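Alcohol oxidase (Myceliophthora thermophila, PDB 6F74) binds FAD and, as a VAO-type flavoprotein, probably oxidises an organic substrate through the flavin with oxygen as electron acceptor. Local coordinates at residues C30-T33 against C38-D41; I575-T580 against E585-R590; S66-P71 against T118-G123; S43-F48 against G55-T60. All coordinates share one frame; numbering follows the deposited sequence.

Three of the four contacts follow one another in the N-terminal part of the chain, and interaction 2 lies near the C-terminus. Interactions 1 and 4 have centres about 15 Å apart and meet where W39 and P40 lie beside W45: the P40 O to W45 NE1 separation is 2.9 Å. Interactions 3 and 4, their centres about 22 Å apart, meet where L122 touches T60. R31 of interaction 1 packs on F587 of interaction 2, 3.6 Å from R31 CZ to F587 CE2, tying the two ends of the polypeptide together. Interaction 2 alone borders the cofactor: C578 touches FAD, while interactions 1, 3 and 4 lie away from the annotated sites.

Interaction 1. Residues C30-T33 against C38-D41; sequences CRCT and CWPD
With SG of C32 turned anti to its backbone N (chi1 -167°) and SG of C38 set between its own backbone N and carbonyl carbon (chi1 54°), the two sulfurs meet in a disulfide. The C32 SG to C38 SG bond is 2.1 Å long and its chi3 of 105° is not far from the right angle that disulfides favour. The same C32 sulfur lies 3.1 Å from the backbone N of W39, the residue that follows its partner, so the bridge sits close against the main chain. The W39 indole lies back across the backbone of C32 and T33. There W39 CE3 comes to 3.2 Å from T33 C, an oblique approach. The carbonyl O of C32 lies in the plane of the indole at its edge, 3.5 Å from W39 CZ3. P40 CD rests against one face of the same ring, offset toward its rim. Beyond the segments, C30 forms a second disulfide with C596, and OG1 of T33 bonds to E36. The whole is a small disulfide-closed loop ahead of helix 42-52, whose N-cap is D41.

Interaction 2. Residues I575-T580 against E585-R590; sequences IFFCRT and EDFIER
The phenyl ring of F577 has the carboxylate carbon of E589 at its edge, in the ring plane, with F577 CE2 to E589 CD at 4.0 Å. The ring and carboxylate planes stand 80° apart, so the acid group is turned nearly upright against the rim. F587 comes to F577 obliquely: its CB is 3.7 Å from F577 CE1, the two ring centroids are 5.6 Å apart and their planes make 42°. On the R579 guanidinium, T580 CG2 lies over one face, offset toward the rim. CG of F577 stands anti to the backbone N (chi1 175°), which sends the ring across to the strand.

R579 runs extended from CG to NE and crosses E589 at about a right angle. Its aliphatic stem does the touching, with R579 CG at 3.4 Å from E589 OE1, whereas NE stays 4.6 Å from that oxygen, too far for a salt bridge. Each charge finds its polar partner elsewhere, E589 in a salt bridge with R151 and R579 in a hydrogen bond to the carbonyl of L162. Exchanging F577 for an alanine would probably open a gap between loop 575-580 and the F587 and E589 side chains, leaving the E589 carboxylate without the ring edge beside it.

The loop 575-580 follows helix 560-570, with T580 packed on helix 551-556, I575 and F576 on helix 135-147, and C578, disulfide-bonded to C581, touching FAD. Across from it, the short strand 587-588 pairs antiparallel with strand 596-597 at the C-terminus.

Interaction 3. Residues S66-P71 against T118-G123; sequences SCYDGP and TSCILG
Y68 and C120 meet closely: CB of C120 sits over the centre of the tyrosine ring, 3.4 Å from its centroid and only 12° off the ring normal, a CH-pi contact. The sulfur of C120, disulfide-bonded to C106, stands farther out, 4.5 Å from the same centroid, and approaches obliquely in a sulfur-aromatic contact. CG of Y68 lies anti to its carbonyl carbon (chi1 -61°), which directs the ring toward the 118-123 loop. The carbonyl O of S119 also approaches obliquely, 3.4 Å from Y68 CE2.

Toward T118 and S119 the hydroxyl's contact is indirect, carried by water. One water donates to Y68 OH at 2.9 Å, accepts from the backbone N of T118 and is also hydrogen-bonded to T118 OG1. A second gives one hydrogen bond to Y68 OH and another to S119 O, the latter 2.7 Å long. T118 and S119 themselves are exposed. The phenol has a direct partner as well, the carbonyl of A107, outside both segments.

A leucine in place of Y68 would probably leave both waters without their hydroxyl partner and strip C120 of the aromatic face beneath its CB.

Chemically, the contact is divided: ring and cysteine meet by dispersion and weak CH-pi attraction, whereas the two waters link the phenol to T118 and S119 and the A107 carbonyl takes it up directly.

Interaction 4. Residues S43-F48 against G55-T60; sequences SVWEAF and GKLIKT
Helix 42-52 packs here against strand 57-59, an outermost strand of the mixed sheet that also holds 128-131, 171-174 and 152-155, and a single leucine from the strand makes the join. L57 directs its side chain at the helix, with CG anti to the backbone N (chi1 179°), and its two methyls go to different residues. L57 CD2 reaches the main chain of the helix, 3.4 Å from the carbonyl O of W45, and lies 3.9 Å from CE3 of the same residue's indole. L57 CD1 approaches F48 more loosely, at 4.2 Å from F48 CE2. Both aromatic side chains cross the leucine at about a right angle, and each methyl meets its ring obliquely.

W45 and F48 are one helical turn apart, and the backbone bond from F48 N to V44 O, 3.0 Å, belongs to the regular helix that spaces them. No hydrogen bond links the two segments directly; their side chains meet through apolar contacts, with one methyl against a main-chain carbonyl. Close by, however, L57 N bonds to D49 OD1, just beyond 43-48 on the same helix.

Both rings have further aromatic company: W45 stacks on Y128 and F48 on F144, from strand 128-131 and helix 135-147. L57 likewise touches Y128 and V130 of the adjoining strand, to which its own strand is hydrogen-bonded antiparallel. What results is a helix packed through a small aromatic-aliphatic core on the edge of a mixed sheet, in the N-terminal part of this FAD-linked oxidoreductase.

Interaction 1. Residues C30-T33 against C38-D41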
loop_
_atom_site.group_PDB
_atom_site.type_symbol
_atom_site.label_atom_id
_atom_site.label_comp_id
_atom_site.label_asym_id
_atom_site.label_seq_id
_atom_site.Cartn_x
_atom_site.Cartn_y
_atom_site.Cartn_z
ATOM N N CYS A 30 -14.693 18.544 18.158
ATOM C CA CYS A 30 -13.903 17.382 18.484
ATOM C C CYS A 30 -14.775 16.155 18.677
ATOM O O CYS A 30 -15.829 16.224 19.331
ATOM C CB CYS A 30 -13.104 17.620 19.759
ATOM S SG CYS A 30 -12.026 19.071 19.656
ATOM N N ARG A 31 -14.313 15.039 18.158
ATOM C CA ARG A 31 -14.921 13.764 18.448
ATOM C C ARG A 31 -14.708 13.383 19.924
ATOM O O ARG A 31 -13.684 13.747 20.544
ATOM C CB ARG A 31 -14.349 12.666 17.528
ATOM C CG ARG A 31 -14.886 12.691 16.085
ATOM C CD ARG A 31 -14.338 13.812 15.237
ATOM N NE ARG A 31 -14.628 13.604 13.798
ATOM C CZ ARG A 31 -15.410 14.359 13.019
ATOM N NH1 ARG A 31 -16.046 15.430 13.463
ATOM N NH2 ARG A 31 -15.552 14.025 11.744
ATOM N N CYS A 32 -15.690 12.671 20.456
ATOM C CA CYS A 32 -15.657 12.130 21.815
ATOM C C CYS A 32 -14.752 10.892 21.920
ATOM O O CYS A 32 -14.756 10.044 21.042
ATOM C CB CYS A 32 -17.080 11.763 22.258
ATOM S SG CYS A 32 -17.235 11.452 24.000
ATOM N N THR A 33 -14.011 10.791 23.028
ATOM C CA THR A 33 -13.058 9.709 23.255
ATOM C C THR A 33 -13.309 9.026 24.582
ATOM O O THR A 33 -14.047 9.544 25.394
ATOM C CB THR A 33 -11.609 10.248 23.186
ATOM O OG1 THR A 33 -11.431 11.304 24.137
ATOM C CG2 THR A 33 -11.340 10.788 21.775
ATOM N N CYS A 38 -18.946 12.616 27.601
ATOM C CA CYS A 38 -19.752 12.312 26.407
ATOM C C CYS A 38 -19.686 10.853 25.901
ATOM O O CYS A 38 -20.511 10.420 25.092
ATOM C CB CYS A 38 -19.380 13.284 25.267
ATOM S SG CYS A 38 -17.627 13.334 24.869
ATOM N N TRP A 39 -18.693 10.102 26.351
ATOM C CA TRP A 39 -18.494 8.726 25.897
ATOM C C TRP A 39 -19.641 7.879 26.404
ATOM O O TRP A 39 -19.957 7.948 27.571
ATOM C CB TRP A 39 -17.153 8.189 26.400
ATOM C CG TRP A 39 -16.747 6.860 25.842
ATOM C CD1 TRP A 39 -16.812 5.662 26.472
ATOM C CD2 TRP A 39 -16.176 6.606 24.541
ATOM N NE1 TRP A 39 -16.339 4.666 25.658
ATOM C CE2 TRP A 39 -15.949 5.212 24.460
ATOM C CE3 TRP A 39 -15.853 7.422 23.435
ATOM C CZ2 TRP A 39 -15.406 4.604 23.327
ATOM C CZ3 TRP A 39 -15.314 6.832 22.304
ATOM C CH2 TRP A 39 -15.098 5.421 22.250
ATOM N N PRO A 40 -20.282 7.082 25.532
ATOM C CA PRO A 40 -21.377 6.219 26.003
ATOM C C PRO A 40 -20.951 5.251 27.117
ATOM O O PRO A 40 -19.854 4.703 27.041
ATOM C CB PRO A 40 -21.787 5.450 24.743
ATOM C CG PRO A 40 -21.253 6.230 23.603
ATOM C CD PRO A 40 -20.005 6.889 24.103
ATOM N N ASP A 41 -21.807 5.066 28.133
ATOM C CA ASP A 41 -21.483 4.189 29.280
ATOM C C ASP A 41 -21.668 2.718 28.905
ATOM O O ASP A 41 -22.111 2.413 27.799
ATOM C CB ASP A 41 -22.282 4.573 30.557
ATOM C CG ASP A 41 -23.779 4.305 30.449
ATOM O OD1 ASP A 41 -24.235 3.668 29.488
ATOM O OD2 ASP A 41 -24.503 4.731 31.352
#

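Interaction 2. Residues I575-T580 against E585-R590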
loop_
_atom_site.group_PDB
_atom_site.type_symbol
_atom_site.label_atom_id
_atom_site.label_comp_id
_atom_site.label_asym_id
_atom_site.label_seq_id
_atom_site.Cartn_x
_atom_site.Cartn_y
_atom_site.Cartn_z
ATOM N N ILE A 575 -16.788 12.381 8.239
ATOM C CA ILE A 575 -17.040 11.200 9.010
ATOM C C ILE A 575 -15.967 10.152 8.747
ATOM O O ILE A 575 -15.673 9.345 9.637
ATOM C CB ILE A 575 -18.474 10.634 8.729
ATOM C CG1 ILE A 575 -19.554 11.685 9.029
ATOM C CG2 ILE A 575 -18.752 9.365 9.524
ATOM C CD1 ILE A 575 -19.460 12.342 10.396
ATOM N N PHE A 576 -15.365 10.185 7.549
ATOM C CA PHE A 576 -14.367 9.219 7.171
ATOM C C PHE A 576 -12.949 9.751 7.193
ATOM O O PHE A 576 -12.094 9.269 6.435
ATOM C CB PHE A 576 -14.716 8.647 5.798
ATOM C CG PHE A 576 -16.123 8.123 5.695
ATOM C CD1 PHE A 576 -16.587 7.198 6.604
ATOM C CD2 PHE A 576 -16.951 8.509 4.662
ATOM C CE1 PHE A 576 -17.882 6.685 6.504
ATOM C CE2 PHE A 576 -18.251 8.033 4.571
ATOM C CZ PHE A 576 -18.712 7.100 5.487
ATOM N N PHE A 577 -12.686 10.704 8.088
ATOM C CA PHE A 577 -11.355 11.267 8.269
ATOM C C PHE A 577 -10.299 10.185 8.298
ATOM O O PHE A 577 -10.454 9.191 8.995
ATOM C CB PHE A 577 -11.220 12.075 9.559
ATOM C CG PHE A 577 -9.821 12.565 9.808
ATOM C CD1 PHE A 577 -9.374 13.771 9.236
ATOM C CD2 PHE A 577 -8.926 11.813 10.533
ATOM C CE1 PHE A 577 -8.085 14.215 9.428
ATOM C CE2 PHE A 577 -7.622 12.244 10.716
ATOM C CZ PHE A 577 -7.203 13.444 10.152
ATOM N N CYS A 578 -9.254 10.366 7.506
ATOM C CA CYS A 578 -8.029 9.624 7.711
ATOM C C CYS A 578 -6.824 10.513 7.466
ATOM O O CYS A 578 -6.885 11.519 6.736
ATOM C CB CYS A 578 -7.964 8.311 6.909
ATOM S SG CYS A 578 -8.626 8.394 5.233
ATOM N N ARG A 579 -5.753 10.147 8.158
ATOM C CA ARG A 579 -4.465 10.847 8.140
ATOM C C ARG A 579 -3.898 10.947 6.706
ATOM O O ARG A 579 -3.792 9.941 6.049
ATOM C CB ARG A 579 -3.505 10.024 9.022
ATOM C CG ARG A 579 -2.289 10.784 9.375
ATOM C CD ARG A 579 -1.351 10.012 10.280
ATOM N NE ARG A 579 -0.059 10.678 10.105
ATOM C CZ ARG A 579 0.847 10.372 9.173
ATOM N NH1 ARG A 579 0.696 9.327 8.327
ATOM N NH2 ARG A 579 1.934 11.109 9.108
ATOM N N THR A 580 -3.555 12.156 6.256
ATOM C CA THR A 580 -3.084 12.436 4.886
ATOM C C THR A 580 -4.148 12.294 3.793
ATOM O O THR A 580 -3.861 12.624 2.636
ATOM C CB THR A 580 -1.858 11.583 4.404
ATOM O OG1 THR A 580 -2.245 10.237 4.086
ATOM C CG2 THR A 580 -0.707 11.599 5.395
ATOM N N GLU A 585 -6.307 18.134 6.182
ATOM C CA GLU A 585 -5.778 19.399 6.683
ATOM C C GLU A 585 -6.804 20.308 7.354
ATOM O O GLU A 585 -6.420 21.300 7.994
ATOM C CB GLU A 585 -5.077 20.175 5.547
ATOM C CG GLU A 585 -5.990 20.709 4.437
ATOM C CD GLU A 585 -6.245 19.739 3.296
ATOM O OE1 GLU A 585 -6.109 18.469 3.447
ATOM O OE2 GLU A 585 -6.599 20.283 2.223
ATOM N N ASP A 586 -8.101 20.028 7.187
ATOM C CA ASP A 586 -9.120 20.775 7.903
ATOM C C ASP A 586 -9.324 20.296 9.327
ATOM O O ASP A 586 -10.113 20.915 10.079
ATOM C CB ASP A 586 -10.447 20.767 7.132
ATOM C CG ASP A 586 -10.396 21.649 5.918
ATOM O OD1 ASP A 586 -9.484 22.509 5.845
ATOM O OD2 ASP A 586 -11.225 21.456 5.010
ATOM N N PHE A 587 -8.631 19.222 9.708
ATOM C CA PHE A 587 -8.649 18.676 11.059
ATOM C C PHE A 587 -7.249 18.606 11.679
ATOM O O PHE A 587 -6.228 18.683 10.978
ATOM C CB PHE A 587 -9.243 17.286 11.033
ATOM C CG PHE A 587 -10.737 17.260 10.955
ATOM C CD1 PHE A 587 -11.404 17.616 9.832
ATOM C CD2 PHE A 587 -11.484 16.829 12.051
ATOM C CE1 PHE A 587 -12.791 17.565 9.792
ATOM C CE2 PHE A 587 -12.850 16.758 12.016
ATOM C CZ PHE A 587 -13.499 17.127 10.910
ATOM N N ILE A 588 -7.224 18.442 12.998
ATOM C CA ILE A 588 -6.016 18.145 13.750
ATOM C C ILE A 588 -6.194 16.789 14.414
ATOM O O ILE A 588 -7.091 16.616 15.244
ATOM C CB ILE A 588 -5.726 19.225 14.824
ATOM C CG1 ILE A 588 -5.594 20.597 14.167
ATOM C CG2 ILE A 588 -4.433 18.892 15.607
ATOM C CD1 ILE A 588 -5.573 21.755 15.154
ATOM N N GLU A 589 -5.347 15.839 14.019
ATOM C CA GLU A 589 -5.286 14.524 14.622
ATOM C C GLU A 589 -4.218 14.527 15.715
ATOM O O GLU A 589 -3.171 15.193 15.610
ATOM C CB GLU A 589 -4.967 13.444 13.604
ATOM C CG GLU A 589 -5.250 12.061 14.131
ATOM C CD GLU A 589 -4.825 10.903 13.238
ATOM O OE1 GLU A 589 -4.099 11.084 12.226
ATOM O OE2 GLU A 589 -5.230 9.778 13.560
ATOM N N ARG A 590 -4.512 13.814 16.797
ATOM C CA ARG A 590 -3.555 13.597 17.856
ATOM C C ARG A 590 -3.391 12.089 17.990
ATOM O O ARG A 590 -4.313 11.325 17.666
ATOM C CB ARG A 590 -4.040 14.231 19.176
ATOM C CG ARG A 590 -4.148 15.755 19.156
ATOM C CD ARG A 590 -4.820 16.304 20.407
ATOM N NE ARG A 590 -4.028 16.041 21.595
ATOM C CZ ARG A 590 -4.472 16.041 22.850
ATOM N NH1 ARG A 590 -5.763 16.313 23.153
ATOM N NH2 ARG A 590 -3.598 15.778 23.821
#

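Interaction 3. Residues S66-P71 against T118-G123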
loop_
_atom_site.group_PDB
_atom_site.type_symbol
_atom_site.label_atom_id
_atom_site.label_comp_id
_atom_site.label_asym_id
_atom_site.label_seq_id
_atom_site.Cartn_x
_atom_site.Cartn_y
_atom_site.Cartn_z
ATOM N N SER A 66 -0.668 -9.419 26.735
ATOM C CA SER A 66 -0.274 -10.557 27.561
ATOM C C SER A 66 1.198 -10.571 27.994
ATOM O O SER A 66 1.550 -11.297 28.925
ATOM C CB SER A 66 -0.628 -11.866 26.852
ATOM O OG SER A 66 0.205 -12.099 25.732
ATOM N N CYS A 67 2.041 -9.792 27.327
ATOM C CA CYS A 67 3.449 -9.638 27.679
ATOM C C CYS A 67 3.716 -8.722 28.876
ATOM O O CYS A 67 4.855 -8.617 29.313
ATOM C CB CYS A 67 4.249 -9.125 26.454
ATOM S SG CYS A 67 4.289 -10.287 25.063
ATOM N N TYR A 68 2.685 -8.048 29.374
ATOM C CA TYR A 68 2.857 -7.016 30.395
ATOM C C TYR A 68 2.137 -7.363 31.705
ATOM O O TYR A 68 1.103 -8.045 31.709
ATOM C CB TYR A 68 2.407 -5.655 29.834
ATOM C CG TYR A 68 3.206 -5.221 28.625
ATOM C CD1 TYR A 68 2.906 -5.733 27.360
ATOM C CD2 TYR A 68 4.286 -4.337 28.746
ATOM C CE1 TYR A 68 3.624 -5.348 26.239
ATOM C CE2 TYR A 68 5.007 -3.912 27.632
ATOM C CZ TYR A 68 4.686 -4.429 26.386
ATOM O OH TYR A 68 5.411 -4.010 25.283
ATOM N N ASP A 69 2.662 -6.863 32.811
ATOM C CA ASP A 69 2.059 -7.065 34.152
ATOM C C ASP A 69 0.656 -6.531 34.254
ATOM O O ASP A 69 0.357 -5.491 33.716
ATOM C CB ASP A 69 2.869 -6.374 35.254
ATOM C CG ASP A 69 4.195 -6.974 35.465
ATOM O OD1 ASP A 69 4.433 -8.088 34.967
ATOM O OD2 ASP A 69 5.029 -6.329 36.144
ATOM N N GLY A 70 -0.173 -7.230 35.021
ATOM C CA GLY A 70 -1.589 -6.883 35.188
ATOM C C GLY A 70 -2.501 -8.080 34.934
ATOM O O GLY A 70 -2.015 -9.182 34.645
ATOM N N PRO A 71 -3.819 -7.876 35.016
ATOM C CA PRO A 71 -4.816 -8.962 34.983
ATOM C C PRO A 71 -4.807 -9.830 33.728
ATOM O O PRO A 71 -5.161 -10.988 33.760
ATOM C CB PRO A 71 -6.176 -8.213 35.084
ATOM C CG PRO A 71 -5.855 -6.807 35.513
ATOM C CD PRO A 71 -4.447 -6.537 35.119
ATOM N N THR A 118 8.444 -2.514 28.674
ATOM C CA THR A 118 8.413 -1.093 28.989
ATOM C C THR A 118 6.964 -0.832 29.382
ATOM O O THR A 118 6.610 -1.009 30.548
ATOM C CB THR A 118 8.882 -0.235 27.807
ATOM O OG1 THR A 118 8.155 -0.570 26.605
ATOM C CG2 THR A 118 10.379 -0.480 27.562
ATOM N N SER A 119 6.135 -0.428 28.426
ATOM C CA SER A 119 4.736 -0.195 28.696
ATOM C C SER A 119 3.892 -0.658 27.552
ATOM O O SER A 119 4.408 -0.829 26.437
ATOM C CB SER A 119 4.519 1.302 28.926
ATOM O OG SER A 119 3.663 1.376 29.979
ATOM N N CYS A 120 2.608 -0.878 27.803
ATOM C CA CYS A 120 1.677 -1.318 26.761
ATOM C C CYS A 120 0.415 -0.469 26.851
ATOM O O CYS A 120 -0.357 -0.581 27.801
ATOM C CB CYS A 120 1.308 -2.761 26.947
ATOM S SG CYS A 120 -0.015 -3.352 25.830
ATOM N N ILE A 121 0.211 0.367 25.832
ATOM C CA ILE A 121 -1.086 1.026 25.645
ATOM C C ILE A 121 -1.634 0.762 24.243
ATOM O O ILE A 121 -0.901 0.350 23.334
ATOM C CB ILE A 121 -1.033 2.536 25.937
ATOM C CG1 ILE A 121 -0.148 3.251 24.934
ATOM C CG2 ILE A 121 -0.603 2.767 27.388
ATOM C CD1 ILE A 121 -0.238 4.784 25.012
ATOM N N LEU A 122 -2.919 1.049 24.100
ATOM C CA LEU A 122 -3.599 0.958 22.809
ATOM C C LEU A 122 -2.992 1.948 21.815
ATOM O O LEU A 122 -2.740 1.628 20.639
ATOM C CB LEU A 122 -5.103 1.205 23.004
ATOM C CG LEU A 122 -6.052 0.784 21.887
ATOM C CD1 LEU A 122 -6.043 -0.674 21.509
ATOM C CD2 LEU A 122 -7.459 1.078 22.342
ATOM N N GLY A 123 -2.733 3.152 22.318
ATOM C CA GLY A 123 -2.216 4.233 21.504
ATOM C C GLY A 123 -3.299 4.803 20.617
ATOM O O GLY A 123 -4.401 5.161 21.082
HETATM O O HOH W 1 7.989 -3.200 26.257
HETATM O O HOH W 2 5.741 -1.267 24.149
#

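Interaction 4. Residues S43-F48 against G55-T60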
loop_
_atom_site.group_PDB
_atom_site.type_symbol
_atom_site.label_atom_id
_atom_site.label_comp_id
_atom_site.label_asym_id
_atom_site.label_seq_id
_atom_site.Cartn_x
_atom_site.Cartn_y
_atom_site.Cartn_z
ATOM N N SER A 43 -23.768 0.370 29.533
ATOM C CA SER A 43 -25.104 -0.074 29.119
ATOM C C SER A 43 -25.414 0.272 27.652
ATOM O O SER A 43 -26.055 -0.511 26.932
ATOM C CB SER A 43 -26.171 0.521 30.047
ATOM O OG SER A 43 -26.300 1.921 29.828
ATOM N N VAL A 44 -24.949 1.439 27.202
ATOM C CA VAL A 44 -25.184 1.877 25.827
ATOM C C VAL A 44 -24.423 0.978 24.860
ATOM O O VAL A 44 -24.977 0.545 23.861
ATOM C CB VAL A 44 -24.831 3.378 25.619
ATOM C CG1 VAL A 44 -24.918 3.782 24.130
ATOM C CG2 VAL A 44 -25.761 4.243 26.468
ATOM N N TRP A 45 -23.165 0.684 25.166
ATOM C CA TRP A 45 -22.364 -0.223 24.337
ATOM C C TRP A 45 -22.956 -1.621 24.293
ATOM O O TRP A 45 -22.980 -2.267 23.225
ATOM C CB TRP A 45 -20.911 -0.273 24.816
ATOM C CG TRP A 45 -20.137 1.003 24.540
ATOM C CD1 TRP A 45 -19.745 1.925 25.453
ATOM C CD2 TRP A 45 -19.657 1.464 23.277
ATOM N NE1 TRP A 45 -19.053 2.951 24.843
ATOM C CE2 TRP A 45 -18.981 2.688 23.500
ATOM C CE3 TRP A 45 -19.722 0.964 21.964
ATOM C CZ2 TRP A 45 -18.394 3.425 22.464
ATOM C CZ3 TRP A 45 -19.124 1.693 20.941
ATOM C CH2 TRP A 45 -18.470 2.914 21.206
ATOM N N GLU A 46 -23.437 -2.098 25.448
ATOM C CA GLU A 46 -24.034 -3.415 25.537
ATOM C C GLU A 46 -25.324 -3.523 24.683
ATOM O O GLU A 46 -25.514 -4.490 23.950
ATOM C CB GLU A 46 -24.303 -3.719 27.005
ATOM C CG GLU A 46 -24.846 -5.111 27.349
ATOM C CD GLU A 46 -24.964 -5.294 28.854
ATOM O OE1 GLU A 46 -24.117 -4.667 29.591
ATOM O OE2 GLU A 46 -25.901 -6.026 29.326
ATOM N N ALA A 47 -26.170 -2.497 24.752
ATOM C CA ALA A 47 -27.367 -2.416 23.893
ATOM C C ALA A 47 -27.014 -2.373 22.393
ATOM O O ALA A 47 -27.739 -2.913 21.559
ATOM C CB ALA A 47 -28.224 -1.209 24.273
ATOM N N PHE A 48 -25.902 -1.728 22.062
ATOM C CA PHE A 48 -25.432 -1.657 20.672
ATOM C C PHE A 48 -24.937 -3.049 20.216
ATOM O O PHE A 48 -25.225 -3.498 19.084
ATOM C CB PHE A 48 -24.381 -0.529 20.543
ATOM C CG PHE A 48 -23.748 -0.401 19.174
ATOM C CD1 PHE A 48 -24.500 -0.432 18.010
ATOM C CD2 PHE A 48 -22.355 -0.244 19.061
ATOM C CE1 PHE A 48 -23.891 -0.317 16.758
ATOM C CE2 PHE A 48 -21.747 -0.116 17.821
ATOM C CZ PHE A 48 -22.526 -0.166 16.660
ATOM N N GLY A 55 -21.747 -10.466 20.214
ATOM C CA GLY A 55 -20.442 -10.934 19.705
ATOM C C GLY A 55 -19.814 -10.076 18.601
ATOM O O GLY A 55 -18.595 -10.084 18.448
ATOM N N LYS A 56 -20.623 -9.324 17.857
ATOM C CA LYS A 56 -20.090 -8.470 16.772
ATOM C C LYS A 56 -19.304 -7.257 17.269
ATOM O O LYS A 56 -18.382 -6.826 16.603
ATOM C CB LYS A 56 -21.206 -8.049 15.823
ATOM C CG LYS A 56 -21.739 -9.213 14.998
ATOM C CD LYS A 56 -22.959 -8.784 14.207
ATOM C CE LYS A 56 -23.660 -9.949 13.503
ATOM N NZ LYS A 56 -23.211 -10.037 12.129
ATOM N N LEU A 57 -19.659 -6.710 18.425
ATOM C CA LEU A 57 -18.924 -5.579 18.995
ATOM C C LEU A 57 -17.759 -6.125 19.812
ATOM O O LEU A 57 -17.957 -6.840 20.764
ATOM C CB LEU A 57 -19.822 -4.717 19.891
ATOM C CG LEU A 57 -19.167 -3.498 20.571
ATOM C CD1 LEU A 57 -18.737 -2.445 19.573
ATOM C CD2 LEU A 57 -20.064 -2.936 21.673
ATOM N N ILE A 58 -16.545 -5.757 19.439
ATOM C CA ILE A 58 -15.356 -6.223 20.138
ATOM C C ILE A 58 -14.707 -5.033 20.827
ATOM O O ILE A 58 -14.453 -4.021 20.186
ATOM C CB ILE A 58 -14.388 -6.865 19.157
ATOM C CG1 ILE A 58 -15.024 -8.122 18.537
ATOM C CG2 ILE A 58 -13.058 -7.217 19.841
ATOM C CD1 ILE A 58 -14.335 -8.608 17.259
ATOM N N LYS A 59 -14.464 -5.154 22.130
ATOM C CA LYS A 59 -13.633 -4.207 22.853
ATOM C C LYS A 59 -12.220 -4.599 22.529
ATOM O O LYS A 59 -11.818 -5.732 22.777
ATOM C CB LYS A 59 -13.855 -4.257 24.350
ATOM C CG LYS A 59 -12.981 -3.238 25.082
ATOM C CD LYS A 59 -13.194 -3.282 26.580
ATOM C CE LYS A 59 -12.606 -2.064 27.275
ATOM N NZ LYS A 59 -11.290 -1.663 26.711
ATOM N N THR A 60 -11.464 -3.688 21.929
ATOM C CA THR A 60 -10.189 -4.074 21.405
ATOM C C THR A 60 -9.199 -4.227 22.541
ATOM O O THR A 60 -9.392 -3.665 23.652
ATOM C CB THR A 60 -9.673 -3.089 20.344
ATOM O OG1 THR A 60 -9.393 -1.805 20.918
ATOM C CG2 THR A 60 -10.699 -2.989 19.185
#